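Dual specificity phosphatase 28 (PDB 5Y15) dephosphorylates a synthetic aryl phosphate in vitro but, for a dual-specificity protein phosphatase, shows almost no activity toward phosphotyrosine and still less toward phosphothreonine. Local coordinates at residues G166-S169 against Q170-K173; Q172-E175 against E176-A180. The protein carries 2 engineered substitutions. All coordinates share one frame; numbering follows the deposited sequence.

Contacts 1 and 2 are overlapping stretches of one helix, 165-179, the last of the modelled chain, and their centres lie 10 Å apart. They share Gln172 and Lys173, so the backbone bonding that starts in 166-173 runs on to Gln179. They differ in surroundings: contact 1 is partly buried near the active site, and contact 2 lies at the surface. In contact 1 the side chain of Phe167 is about 8 Å from that of Ser124, an altered residue at what is inferred to be the position of the phosphocysteine nucleophile, and about 5 Å from a bound phosphate ion. Leu171 of contact 1, and Tyr174 and Leu178 of contact 2, all rest on helix 130-142.

Contact 1 of 2, residues G166-S169 against Q170-K173; sequences GFWS and QLQK
Trp168 and Leu171 meet at one side of an alpha-helical turn near the start of helix 165-179 in the dual-specificity phosphatase domain. Trp168 CE3 lies 4.0 Å from Leu171 CD1, and the two side chains cross at about a right angle. The inner flank is tightly packed at Leu171, which is buried against Ala133, Ala137 and Met140 of helix 130-142; Trp168 is only partly covered, its ring meeting Phe151 edge-to-face. Four i to i+4 backbone bonds hold the turn, among them Leu171 N to Phe167 O at 2.9 Å and Lys173 N to Ser169 O at 3.0 Å. The solvent flank is looser. Ser169 and Lys173 are exposed there, and beyond Lys173 CB, 3.8 Å from Ser169 O, the lysine leads away from the preceding turn. Gln170 belongs to neither extreme. With CG anti to its carbonyl carbon (chi1 -69°), its extended chain runs alongside Phe167, and its amide is tied down outside the turn: OE1 accepts from the backbone N of Leu99 and Leu100, while NE2 donates to Glu97 O. Those bonds fix the amide at the edge of the Phe167 ring, near the ring plane, with Gln170 NE2 4.1 Å from Phe167 CD1 and the two planes 88° apart.

Contact 2 of 2, residues Q172-E175 against E176-A180; sequences QKYE and EALQA
Tyr174 carries its CG anti to the backbone N (chi1 -168°), whereas Leu178, one turn later, has CG anti to its carbonyl carbon (chi1 -66°), and this pairing carries the leucine branch over the tyrosine ring. The result is a CH-pi contact between i and i+4 residues of an alpha-helix: Leu178 CD1 sits over one face, 4.2 Å from the centroid of the Tyr174 ring and 27° off the normal. Leu178 CD1 leans toward one edge of the ring, 3.8 Å from Tyr174 CE2. Beneath the side chains, Leu178 N donates to Tyr174 O at 2.9 Å, so the same two residues are joined through backbone and side chain alike. On the exposed side, the aliphatic part of Lys173 runs near the Glu176 side chain, while the charged ends stay apart, Lys173 NZ lying 5.1 Å from Glu176 OE2; any attraction between them is probably modest and partly screened by solvent. Nearer the C-terminal end, Gln179 N is hydrogen-bonded to Glu175 O at 3.0 Å. The far ends of two side chains tie this outer part of helix 165-179 to its surroundings: Tyr174 OH is hydrogen-bonded to Glu104 OE1 on helix 100-115, and Glu175 OE2 accepts from Leu147 N at the start of helix 147-157, while Tyr174 and Leu178 both rest on Arg141 of helix 130-142.

Contact 1 of 2, residues G166-S169 against Q170-K173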
loop_
_atom_site.group_PDB
_atom_site.type_symbol
_atom_site.label_atom_id
_atom_site.label_comp_id
_atom_site.label_asym_id
_atom_site.label_seq_id
_atom_site.Cartn_x
_atom_site.Cartn_y
_atom_site.Cartn_z
ATOM N N GLY A 166 -18.556 4.945 13.610
ATOM C CA GLY A 166 -17.981 3.613 13.585
ATOM C C GLY A 166 -16.472 3.665 13.469
ATOM O O GLY A 166 -15.760 2.945 14.173
ATOM N N PHE A 167 -15.966 4.529 12.588
ATOM C CA PHE A 167 -14.526 4.705 12.485
ATOM C C PHE A 167 -13.939 5.228 13.791
ATOM O O PHE A 167 -12.848 4.813 14.194
ATOM C CB PHE A 167 -14.181 5.661 11.355
ATOM C CG PHE A 167 -14.522 5.152 9.988
ATOM C CD1 PHE A 167 -14.802 3.817 9.774
ATOM C CD2 PHE A 167 -14.522 6.019 8.904
ATOM C CE1 PHE A 167 -15.092 3.364 8.508
ATOM C CE2 PHE A 167 -14.824 5.576 7.637
ATOM C CZ PHE A 167 -15.106 4.250 7.434
ATOM N N TRP A 168 -14.644 6.137 14.477
ATOM C CA TRP A 168 -14.125 6.615 15.756
ATOM C C TRP A 168 -14.038 5.487 16.764
ATOM O O TRP A 168 -13.067 5.398 17.532
ATOM C CB TRP A 168 -14.996 7.730 16.343
ATOM C CG TRP A 168 -14.306 8.366 17.513
ATOM C CD1 TRP A 168 -14.587 8.178 18.836
ATOM C CD2 TRP A 168 -13.191 9.257 17.463
ATOM N NE1 TRP A 168 -13.728 8.909 19.607
ATOM C CE2 TRP A 168 -12.865 9.588 18.785
ATOM C CE3 TRP A 168 -12.450 9.824 16.420
ATOM C CZ2 TRP A 168 -11.820 10.457 19.099
ATOM C CZ3 TRP A 168 -11.409 10.674 16.735
ATOM C CH2 TRP A 168 -11.109 10.986 18.055
ATOM N N SER A 169 -15.041 4.607 16.762
ATOM C CA SER A 169 -15.016 3.471 17.676
ATOM C C SER A 169 -13.812 2.597 17.387
ATOM O O SER A 169 -13.068 2.195 18.301
ATOM C CB SER A 169 -16.310 2.670 17.521
ATOM O OG SER A 169 -16.316 1.552 18.387
ATOM N N GLN A 170 -13.567 2.357 16.106
ATOM C CA GLN A 170 -12.419 1.544 15.733
ATOM C C GLN A 170 -11.100 2.225 16.098
ATOM O O GLN A 170 -10.141 1.536 16.462
ATOM C CB GLN A 170 -12.520 1.230 14.253
ATOM C CG GLN A 170 -13.688 0.270 13.939
ATOM C CD GLN A 170 -14.096 0.373 12.504
ATOM O OE1 GLN A 170 -13.257 0.274 11.604
ATOM N NE2 GLN A 170 -15.397 0.577 12.268
ATOM N N LEU A 171 -11.040 3.565 16.057
ATOM C CA LEU A 171 -9.836 4.278 16.494
ATOM C C LEU A 171 -9.615 4.124 17.995
ATOM O O LEU A 171 -8.476 3.978 18.452
ATOM C CB LEU A 171 -9.951 5.754 16.124
ATOM C CG LEU A 171 -9.741 6.005 14.631
ATOM C CD1 LEU A 171 -10.196 7.403 14.244
ATOM C CD2 LEU A 171 -8.305 5.783 14.221
ATOM N N GLN A 172 -10.693 4.156 18.780
ATOM C CA GLN A 172 -10.560 3.962 20.217
ATOM C C GLN A 172 -10.023 2.570 20.521
ATOM O O GLN A 172 -9.112 2.407 21.349
ATOM C CB GLN A 172 -11.929 4.150 20.872
ATOM C CG GLN A 172 -12.367 5.603 21.031
ATOM C CD GLN A 172 -13.727 5.730 21.698
ATOM O OE1 GLN A 172 -14.540 4.803 21.655
ATOM N NE2 GLN A 172 -14.000 6.896 22.275
ATOM N N LYS A 173 -10.531 1.560 19.808
ATOM C CA LYS A 173 -10.042 0.200 20.004
ATOM C C LYS A 173 -8.599 0.063 19.534
ATOM O O LYS A 173 -7.803 -0.647 20.154
ATOM C CB LYS A 173 -10.949 -0.781 19.256
ATOM C CG LYS A 173 -10.569 -2.255 19.397
ATOM C CD LYS A 173 -10.487 -2.671 20.881
ATOM C CE LYS A 173 -11.350 -3.895 21.200
ATOM N NZ LYS A 173 -11.294 -4.927 20.117
#

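Contact 2 of 2, residues Q172-E175 against E176-A180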
loop_
_atom_site.group_PDB
_atom_site.type_symbol
_atom_site.label_atom_id
_atom_site.label_comp_id
_atom_site.label_asym_id
_atom_site.label_seq_id
_atom_site.Cartn_x
_atom_site.Cartn_y
_atom_site.Cartn_z
ATOM N N GLN A 172 -10.693 4.156 18.780
ATOM C CA GLN A 172 -10.560 3.962 20.217
ATOM C C GLN A 172 -10.023 2.570 20.521
ATOM O O GLN A 172 -9.112 2.407 21.349
ATOM C CB GLN A 172 -11.929 4.150 20.872
ATOM C CG GLN A 172 -12.367 5.603 21.031
ATOM C CD GLN A 172 -13.727 5.730 21.698
ATOM O OE1 GLN A 172 -14.540 4.803 21.655
ATOM N NE2 GLN A 172 -14.000 6.896 22.275
ATOM N N LYS A 173 -10.531 1.560 19.808
ATOM C CA LYS A 173 -10.042 0.200 20.004
ATOM C C LYS A 173 -8.599 0.063 19.534
ATOM O O LYS A 173 -7.803 -0.647 20.154
ATOM C CB LYS A 173 -10.949 -0.781 19.256
ATOM C CG LYS A 173 -10.569 -2.255 19.397
ATOM C CD LYS A 173 -10.487 -2.671 20.881
ATOM C CE LYS A 173 -11.350 -3.895 21.200
ATOM N NZ LYS A 173 -11.294 -4.927 20.117
ATOM N N TYR A 174 -8.246 0.738 18.440
ATOM C CA TYR A 174 -6.874 0.706 17.948
ATOM C C TYR A 174 -5.925 1.313 18.968
ATOM O O TYR A 174 -4.811 0.813 19.169
ATOM C CB TYR A 174 -6.789 1.467 16.636
ATOM C CG TYR A 174 -5.517 1.299 15.837
ATOM C CD1 TYR A 174 -5.101 0.047 15.405
ATOM C CD2 TYR A 174 -4.771 2.400 15.453
ATOM C CE1 TYR A 174 -3.962 -0.105 14.621
ATOM C CE2 TYR A 174 -3.641 2.260 14.670
ATOM C CZ TYR A 174 -3.230 1.007 14.271
ATOM O OH TYR A 174 -2.107 0.873 13.490
ATOM N N GLU A 175 -6.356 2.386 19.636
ATOM C CA GLU A 175 -5.518 2.977 20.666
ATOM C C GLU A 175 -5.304 1.999 21.806
ATOM O O GLU A 175 -4.163 1.734 22.202
ATOM C CB GLU A 175 -6.136 4.273 21.176
ATOM C CG GLU A 175 -5.160 5.113 22.019
ATOM C CD GLU A 175 -5.859 6.210 22.776
ATOM O OE1 GLU A 175 -7.050 6.041 23.119
ATOM O OE2 GLU A 175 -5.236 7.269 22.985
ATOM N N GLU A 176 -6.382 1.370 22.285
ATOM C CA GLU A 176 -6.171 0.475 23.416
ATOM C C GLU A 176 -5.372 -0.759 23.004
ATOM O O GLU A 176 -4.658 -1.343 23.830
ATOM C CB GLU A 176 -7.509 0.109 24.063
ATOM C CG GLU A 176 -8.265 -1.047 23.442
ATOM C CD GLU A 176 -9.594 -1.319 24.157
ATOM O OE1 GLU A 176 -9.573 -1.667 25.362
ATOM O OE2 GLU A 176 -10.663 -1.170 23.513
ATOM N N ALA A 177 -5.429 -1.140 21.727
ATOM C CA ALA A 177 -4.540 -2.191 21.244
ATOM C C ALA A 177 -3.088 -1.727 21.237
ATOM O O ALA A 177 -2.183 -2.494 21.577
ATOM C CB ALA A 177 -4.966 -2.644 19.851
ATOM N N LEU A 178 -2.842 -0.474 20.850
ATOM C CA LEU A 178 -1.470 0.022 20.797
ATOM C C LEU A 178 -0.849 0.154 22.180
ATOM O O LEU A 178 0.374 0.051 22.313
ATOM C CB LEU A 178 -1.414 1.359 20.065
ATOM C CG LEU A 178 -1.767 1.260 18.590
ATOM C CD1 LEU A 178 -1.822 2.654 17.972
ATOM C CD2 LEU A 178 -0.780 0.354 17.858
ATOM N N GLN A 179 -1.653 0.427 23.209
ATOM C CA GLN A 179 -1.106 0.476 24.564
ATOM C C GLN A 179 -0.547 -0.883 24.981
ATOM O O GLN A 179 0.592 -0.980 25.462
ATOM C CB GLN A 179 -2.182 0.966 25.526
ATOM C CG GLN A 179 -2.954 2.088 24.882
ATOM C CD GLN A 179 -3.327 3.204 25.809
ATOM O OE1 GLN A 179 -4.108 3.017 26.740
ATOM N NE2 GLN A 179 -2.809 4.396 25.533
ATOM N N ALA A 180 -1.346 -1.937 24.839
ATOM C CA ALA A 180 -0.898 -3.287 25.157
ATOM C C ALA A 180 0.251 -3.683 24.233
ATOM O O ALA A 180 1.192 -4.356 24.648
ATOM C CB ALA A 180 -2.043 -4.272 25.041
#